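Local structure of antifreeze protein type II (Clupea harengus, 2PY2) at residues 14-19 against 122-127; 43-48 against 83-88. The protein probably binds to ice crystals and restrains their growth in a calcium-dependent way, using a C-type lectin fold. All coordinates share one frame; numbering follows the deposited sequence.

Contact 1 of 2, residues 14-19 against 122-127; sequences RCFLFN and SSICAK
C15, L17 and N19 pair with K127, C125 and S123 through six backbone hydrogen bonds, the strands running antiparallel with the axes of the short segments coming within 4.7 Å. This is the pairing of N- and C-terminal strands that closes the C-type lectin fold, and each strand is tied outward by a disulfide, C15 to C4 near the N terminus and C125 to C32 of helix 25-33. F16, F18, I124 and A126 occupy one face of the sheet. There A126 CB lies 3.6 Å from F16 CD1 and 3.5 Å from R14 NH2. F16 CZ sits over one face of the R14 guanidinium, off toward its rim; R14 NH1 makes a salt bridge to E47 OE1 and a hydrogen bond to S41 O. F18 swings its ring out anti to its backbone N (chi1 174°), which sets one edge against I124, CD1 to CD1 at 3.6 Å and in the ring plane, while CZ reaches S122 CB. On the face with the two cysteines, K127 extends its chain to the carbonyl of E35 and makes a cation-pi contact with W8. Farther along, one water joins N19 to S123, accepting from N19 ND2 at 2.8 Å and lying 2.7 Å from S123 OG.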
loop_
_atom_site.group_PDB
_atom_site.type_symbol
_atom_site.label_atom_id
_atom_site.label_comp_id
_atom_site.label_asym_id
_atom_site.label_seq_id
_atom_site.Cartn_x
_atom_site.Cartn_y
_atom_site.Cartn_z
ATOM N N ARG A 14 1.145 5.395 14.120
ATOM C CA ARG A 14 2.057 4.773 13.169
ATOM C C ARG A 14 2.823 5.857 12.419
ATOM O O ARG A 14 2.404 7.018 12.393
ATOM C CB ARG A 14 1.272 3.930 12.162
ATOM C CG ARG A 14 0.233 3.016 12.784
ATOM C CD ARG A 14 -0.753 2.531 11.725
ATOM N NE ARG A 14 -0.100 1.717 10.712
ATOM C CZ ARG A 14 -0.657 1.374 9.556
ATOM N NH1 ARG A 14 -1.887 1.782 9.259
ATOM N NH2 ARG A 14 0.016 0.617 8.699
ATOM N N CYS A 15 3.946 5.473 11.821
ATOM C CA CYS A 15 4.765 6.394 11.042
ATOM C C CYS A 15 4.715 5.919 9.596
ATOM O O CYS A 15 4.788 4.721 9.323
ATOM C CB CYS A 15 6.210 6.408 11.548
ATOM S SG CYS A 15 6.369 6.908 13.295
ATOM N N PHE A 16 4.586 6.866 8.677
ATOM C CA PHE A 16 4.486 6.553 7.258
ATOM C C PHE A 16 5.571 7.208 6.429
ATOM O O PHE A 16 6.088 8.273 6.781
ATOM C CB PHE A 16 3.125 7.008 6.729
ATOM C CG PHE A 16 1.966 6.269 7.324
ATOM C CD1 PHE A 16 1.401 5.183 6.662
ATOM C CD2 PHE A 16 1.434 6.660 8.547
ATOM C CE1 PHE A 16 0.324 4.503 7.208
ATOM C CE2 PHE A 16 0.351 5.982 9.106
ATOM C CZ PHE A 16 -0.206 4.903 8.437
ATOM N N LEU A 17 5.909 6.568 5.316
ATOM C CA LEU A 17 6.916 7.104 4.423
ATOM C C LEU A 17 6.581 6.755 2.986
ATOM O O LEU A 17 6.190 5.626 2.684
ATOM C CB LEU A 17 8.301 6.553 4.766
ATOM C CG LEU A 17 9.444 7.083 3.893
ATOM C CD1 LEU A 17 9.632 8.573 4.150
ATOM C CD2 LEU A 17 10.729 6.342 4.209
ATOM N N PHE A 18 6.717 7.747 2.112
ATOM C CA PHE A 18 6.480 7.569 0.691
ATOM C C PHE A 18 7.844 7.308 0.068
ATOM O O PHE A 18 8.768 8.117 0.215
ATOM C CB PHE A 18 5.865 8.834 0.071
ATOM C CG PHE A 18 5.724 8.773 -1.432
ATOM C CD1 PHE A 18 4.806 7.910 -2.031
ATOM C CD2 PHE A 18 6.503 9.583 -2.249
ATOM C CE1 PHE A 18 4.669 7.858 -3.425
ATOM C CE2 PHE A 18 6.373 9.542 -3.646
ATOM C CZ PHE A 18 5.454 8.677 -4.234
ATOM N N ASN A 19 7.979 6.161 -0.589
ATOM C CA ASN A 19 9.223 5.795 -1.256
ATOM C C ASN A 19 8.983 6.025 -2.745
ATOM O O ASN A 19 8.261 5.268 -3.386
ATOM C CB ASN A 19 9.543 4.322 -0.977
ATOM C CG ASN A 19 10.818 3.862 -1.642
ATOM O OD1 ASN A 19 11.548 4.656 -2.230
ATOM N ND2 ASN A 19 11.096 2.564 -1.550
ATOM N N SER A 122 5.982 3.334 -7.071
ATOM C CA SER A 122 6.463 3.965 -5.859
ATOM C C SER A 122 5.724 3.193 -4.775
ATOM O O SER A 122 4.902 2.336 -5.090
ATOM C CB SER A 122 6.042 5.431 -5.832
ATOM O OG SER A 122 6.580 6.103 -6.950
ATOM N N SER A 123 5.987 3.486 -3.509
ATOM C CA SER A 123 5.301 2.739 -2.467
ATOM C C SER A 123 5.149 3.487 -1.156
ATOM O O SER A 123 5.771 4.529 -0.936
ATOM C CB SER A 123 6.024 1.408 -2.227
ATOM O OG SER A 123 7.376 1.620 -1.853
ATOM N N ILE A 124 4.297 2.948 -0.292
ATOM C CA ILE A 124 4.050 3.539 1.014
ATOM C C ILE A 124 4.500 2.550 2.072
ATOM O O ILE A 124 4.042 1.404 2.069
ATOM C CB ILE A 124 2.547 3.782 1.265
ATOM C CG1 ILE A 124 1.890 4.435 0.041
ATOM C CG2 ILE A 124 2.374 4.615 2.534
ATOM C CD1 ILE A 124 2.472 5.765 -0.347
ATOM N N CYS A 125 5.382 2.978 2.972
ATOM C CA CYS A 125 5.844 2.110 4.053
ATOM C C CYS A 125 5.258 2.620 5.368
ATOM O O CYS A 125 4.991 3.816 5.521
ATOM C CB CYS A 125 7.377 2.109 4.192
ATOM S SG CYS A 125 8.402 1.439 2.829
ATOM N N ALA A 126 5.053 1.717 6.315
ATOM C CA ALA A 126 4.521 2.110 7.614
ATOM C C ALA A 126 5.071 1.209 8.706
ATOM O O ALA A 126 5.463 0.074 8.448
ATOM C CB ALA A 126 2.997 2.051 7.604
ATOM N N LYS A 127 5.113 1.737 9.924
ATOM C CA LYS A 127 5.592 0.993 11.081
ATOM C C LYS A 127 5.089 1.689 12.337
ATOM O O LYS A 127 4.842 2.894 12.334
ATOM C CB LYS A 127 7.127 0.909 11.086
ATOM C CG LYS A 127 7.861 2.243 11.095
ATOM C CD LYS A 127 9.371 2.036 11.128
ATOM C CE LYS A 127 10.124 3.352 11.050
ATOM N NZ LYS A 127 11.602 3.159 11.156
HETATM O O HOH W 1 9.399 0.790 -0.289
#

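Contact 2 of 2, residues 43-48 against 83-88; sequences HSLEES and MDYADW
Y85 lays its ring against the backbone of 43-48 just where the chain enters helix 45-52, and H43 meets D84 beside it. The phenol stands anti to its own backbone N (chi1 171°), which carries it across the loop-to-helix junction. One ring face lies over the backbone of S44, with S44 C 3.6 Å above the plane and offset toward the rim. At the root of the ring, Y85 CB packs 3.5 Å from H43 C. Its hydroxyl reaches the first turn of the helix, Y85 OH lying 3.7 Å from S48 CB, and the L45 and Y85 side chains meet at a slant.

H43 and D84 meet differently, with imidazole and carboxylate planes nearly perpendicular, 86° apart. H43 ND1 donates to D84 OD1 over 3.1 Å; the acceptor sits in the ring plane, while the donor approaches the syn side of OD1 from 26° out of the carboxylate plane. The other ring nitrogen, NE2, bonds to S41 OG, so both nitrogens are engaged and the rotation of the ring is fixed. W77 packs against the same imidazole.

Behind the junction, E47 OE2 accepts from H43 N at 2.8 Å. This is also the carboxylate that holds R14, and E47 thus fastens the residue before the cap to strand 14-20. Further along, a water donates to D87 OD2 and lies 2.7 Å from S48 OG, linking the helix to the long loop. The helix start itself is a serine N-cap: S44 OG accepts from E47 N, and the tyrosine packed over this capped turn joins helix 45-52 of the C-type lectin fold to its long loop region.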
loop_
_atom_site.group_PDB
_atom_site.type_symbol
_atom_site.label_atom_id
_atom_site.label_comp_id
_atom_site.label_asym_id
_atom_site.label_seq_id
_atom_site.Cartn_x
_atom_site.Cartn_y
_atom_site.Cartn_z
ATOM N N HIS A 43 -6.690 1.233 7.042
ATOM C CA HIS A 43 -7.880 0.767 7.752
ATOM C C HIS A 43 -9.065 1.718 7.873
ATOM O O HIS A 43 -10.028 1.422 8.587
ATOM C CB HIS A 43 -7.453 0.330 9.151
ATOM C CG HIS A 43 -6.351 -0.680 9.142
ATOM N ND1 HIS A 43 -6.566 -2.008 8.849
ATOM C CD2 HIS A 43 -5.016 -0.545 9.332
ATOM C CE1 HIS A 43 -5.411 -2.651 8.855
ATOM N NE2 HIS A 43 -4.454 -1.786 9.145
ATOM N N SER A 44 -9.004 2.852 7.192
ATOM C CA SER A 44 -10.108 3.813 7.250
ATOM C C SER A 44 -9.917 4.870 6.185
ATOM O O SER A 44 -8.823 5.028 5.643
ATOM C CB SER A 44 -10.151 4.499 8.617
ATOM O OG SER A 44 -9.037 5.366 8.778
ATOM N N LEU A 45 -10.983 5.608 5.894
ATOM C CA LEU A 45 -10.901 6.669 4.905
ATOM C C LEU A 45 -9.944 7.734 5.421
ATOM O O LEU A 45 -9.209 8.347 4.659
ATOM C CB LEU A 45 -12.277 7.292 4.677
ATOM C CG LEU A 45 -12.268 8.485 3.717
ATOM C CD1 LEU A 45 -11.798 8.067 2.337
ATOM C CD2 LEU A 45 -13.654 9.039 3.634
ATOM N N GLU A 46 -9.970 7.962 6.729
ATOM C CA GLU A 46 -9.090 8.947 7.345
ATOM C C GLU A 46 -7.623 8.588 7.093
ATOM O O GLU A 46 -6.792 9.454 6.803
ATOM C CB GLU A 46 -9.366 9.009 8.850
ATOM C CG GLU A 46 -10.745 9.584 9.221
ATOM C CD GLU A 46 -11.915 8.876 8.538
ATOM O OE1 GLU A 46 -12.098 7.650 8.736
ATOM O OE2 GLU A 46 -12.662 9.558 7.800
ATOM N N GLU A 47 -7.308 7.304 7.197
ATOM C CA GLU A 47 -5.937 6.852 6.978
ATOM C C GLU A 47 -5.608 6.944 5.491
ATOM O O GLU A 47 -4.504 7.330 5.105
ATOM C CB GLU A 47 -5.785 5.413 7.466
ATOM C CG GLU A 47 -4.369 5.037 7.836
ATOM C CD GLU A 47 -4.322 3.855 8.794
ATOM O OE1 GLU A 47 -3.602 3.947 9.814
ATOM O OE2 GLU A 47 -5.006 2.841 8.531
ATOM N N SER A 48 -6.581 6.597 4.662
ATOM C CA SER A 48 -6.406 6.648 3.222
ATOM C C SER A 48 -6.088 8.068 2.790
ATOM O O SER A 48 -5.207 8.294 1.974
ATOM C CB SER A 48 -7.672 6.189 2.508
ATOM O OG SER A 48 -7.511 6.341 1.108
ATOM N N MET A 83 -8.127 -7.023 7.534
ATOM C CA MET A 83 -8.616 -6.452 6.280
ATOM C C MET A 83 -10.035 -5.998 6.585
ATOM O O MET A 83 -11.000 -6.727 6.346
ATOM C CB MET A 83 -8.644 -7.514 5.181
ATOM C CG MET A 83 -7.454 -7.477 4.240
ATOM S SD MET A 83 -7.441 -6.008 3.185
ATOM C CE MET A 83 -5.892 -6.288 2.247
ATOM N N ASP A 84 -10.153 -4.794 7.125
ATOM C CA ASP A 84 -11.446 -4.246 7.517
ATOM C C ASP A 84 -11.838 -3.008 6.731
ATOM O O ASP A 84 -12.822 -2.348 7.052
ATOM C CB ASP A 84 -11.414 -3.903 9.005
ATOM C CG ASP A 84 -10.190 -3.086 9.384
ATOM O OD1 ASP A 84 -9.592 -2.463 8.483
ATOM O OD2 ASP A 84 -9.827 -3.058 10.581
ATOM N N TYR A 85 -11.066 -2.687 5.704
ATOM C CA TYR A 85 -11.349 -1.516 4.895
ATOM C C TYR A 85 -10.772 -1.739 3.512
ATOM O O TYR A 85 -9.744 -2.400 3.367
ATOM C CB TYR A 85 -10.699 -0.275 5.515
ATOM C CG TYR A 85 -10.751 0.957 4.632
ATOM C CD1 TYR A 85 -11.866 1.792 4.623
ATOM C CD2 TYR A 85 -9.685 1.280 3.795
ATOM C CE1 TYR A 85 -11.914 2.923 3.803
ATOM C CE2 TYR A 85 -9.725 2.397 2.973
ATOM C CZ TYR A 85 -10.838 3.215 2.980
ATOM O OH TYR A 85 -10.873 4.319 2.158
ATOM N N ALA A 86 -11.451 -1.199 2.503
ATOM C CA ALA A 86 -11.001 -1.295 1.122
ATOM C C ALA A 86 -11.476 -0.066 0.348
ATOM O O ALA A 86 -12.469 0.563 0.712
ATOM C CB ALA A 86 -11.540 -2.566 0.475
ATOM N N ASP A 87 -10.758 0.273 -0.717
ATOM C CA ASP A 87 -11.108 1.411 -1.551
ATOM C C ASP A 87 -10.985 0.986 -3.014
ATOM O O ASP A 87 -10.385 1.674 -3.830
ATOM C CB ASP A 87 -10.176 2.592 -1.236
ATOM C CG ASP A 87 -10.546 3.853 -2.000
ATOM O OD1 ASP A 87 -11.753 4.094 -2.216
ATOM O OD2 ASP A 87 -9.629 4.617 -2.371
ATOM N N TRP A 88 -11.577 -0.162 -3.338
ATOM C CA TRP A 88 -11.519 -0.704 -4.690
ATOM C C TRP A 88 -12.125 0.165 -5.789
ATOM O O TRP A 88 -13.176 0.787 -5.607
ATOM C CB TRP A 88 -12.209 -2.071 -4.741
ATOM C CG TRP A 88 -11.605 -3.104 -3.846
ATOM C CD1 TRP A 88 -12.204 -3.736 -2.793
ATOM C CD2 TRP A 88 -10.292 -3.660 -3.953
ATOM N NE1 TRP A 88 -11.346 -4.655 -2.239
ATOM C CE2 TRP A 88 -10.165 -4.628 -2.934
ATOM C CE3 TRP A 88 -9.209 -3.434 -4.815
ATOM C CZ2 TRP A 88 -8.998 -5.372 -2.752
ATOM C CZ3 TRP A 88 -8.047 -4.177 -4.632
ATOM C CH2 TRP A 88 -7.954 -5.134 -3.607
HETATM O O HOH W 2 -7.069 4.613 -0.870
#

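In the fold
From the N terminus the chain makes the short strand 9-11, then strand 14-20, and passes through helix 25-33, helix 45-52, strand 62-64, the long loop region, strand 101-106 and strand 111-115, which with the loop supplies the calcium ligands, before returning as strand 121-128. Contact 1 closes that whole circuit, joining segments 103 residues apart. Contact 2 falls wholly within it, closing a smaller loop of 34 intervening residues between the start of helix 45-52 and the loop at 83-88. The centres of the two contacts are about 15 Å apart, yet they touch: E47, from the helix of contact 2, meets strand 14-20 of contact 1, its OE1 2.8 Å from R14 NH1.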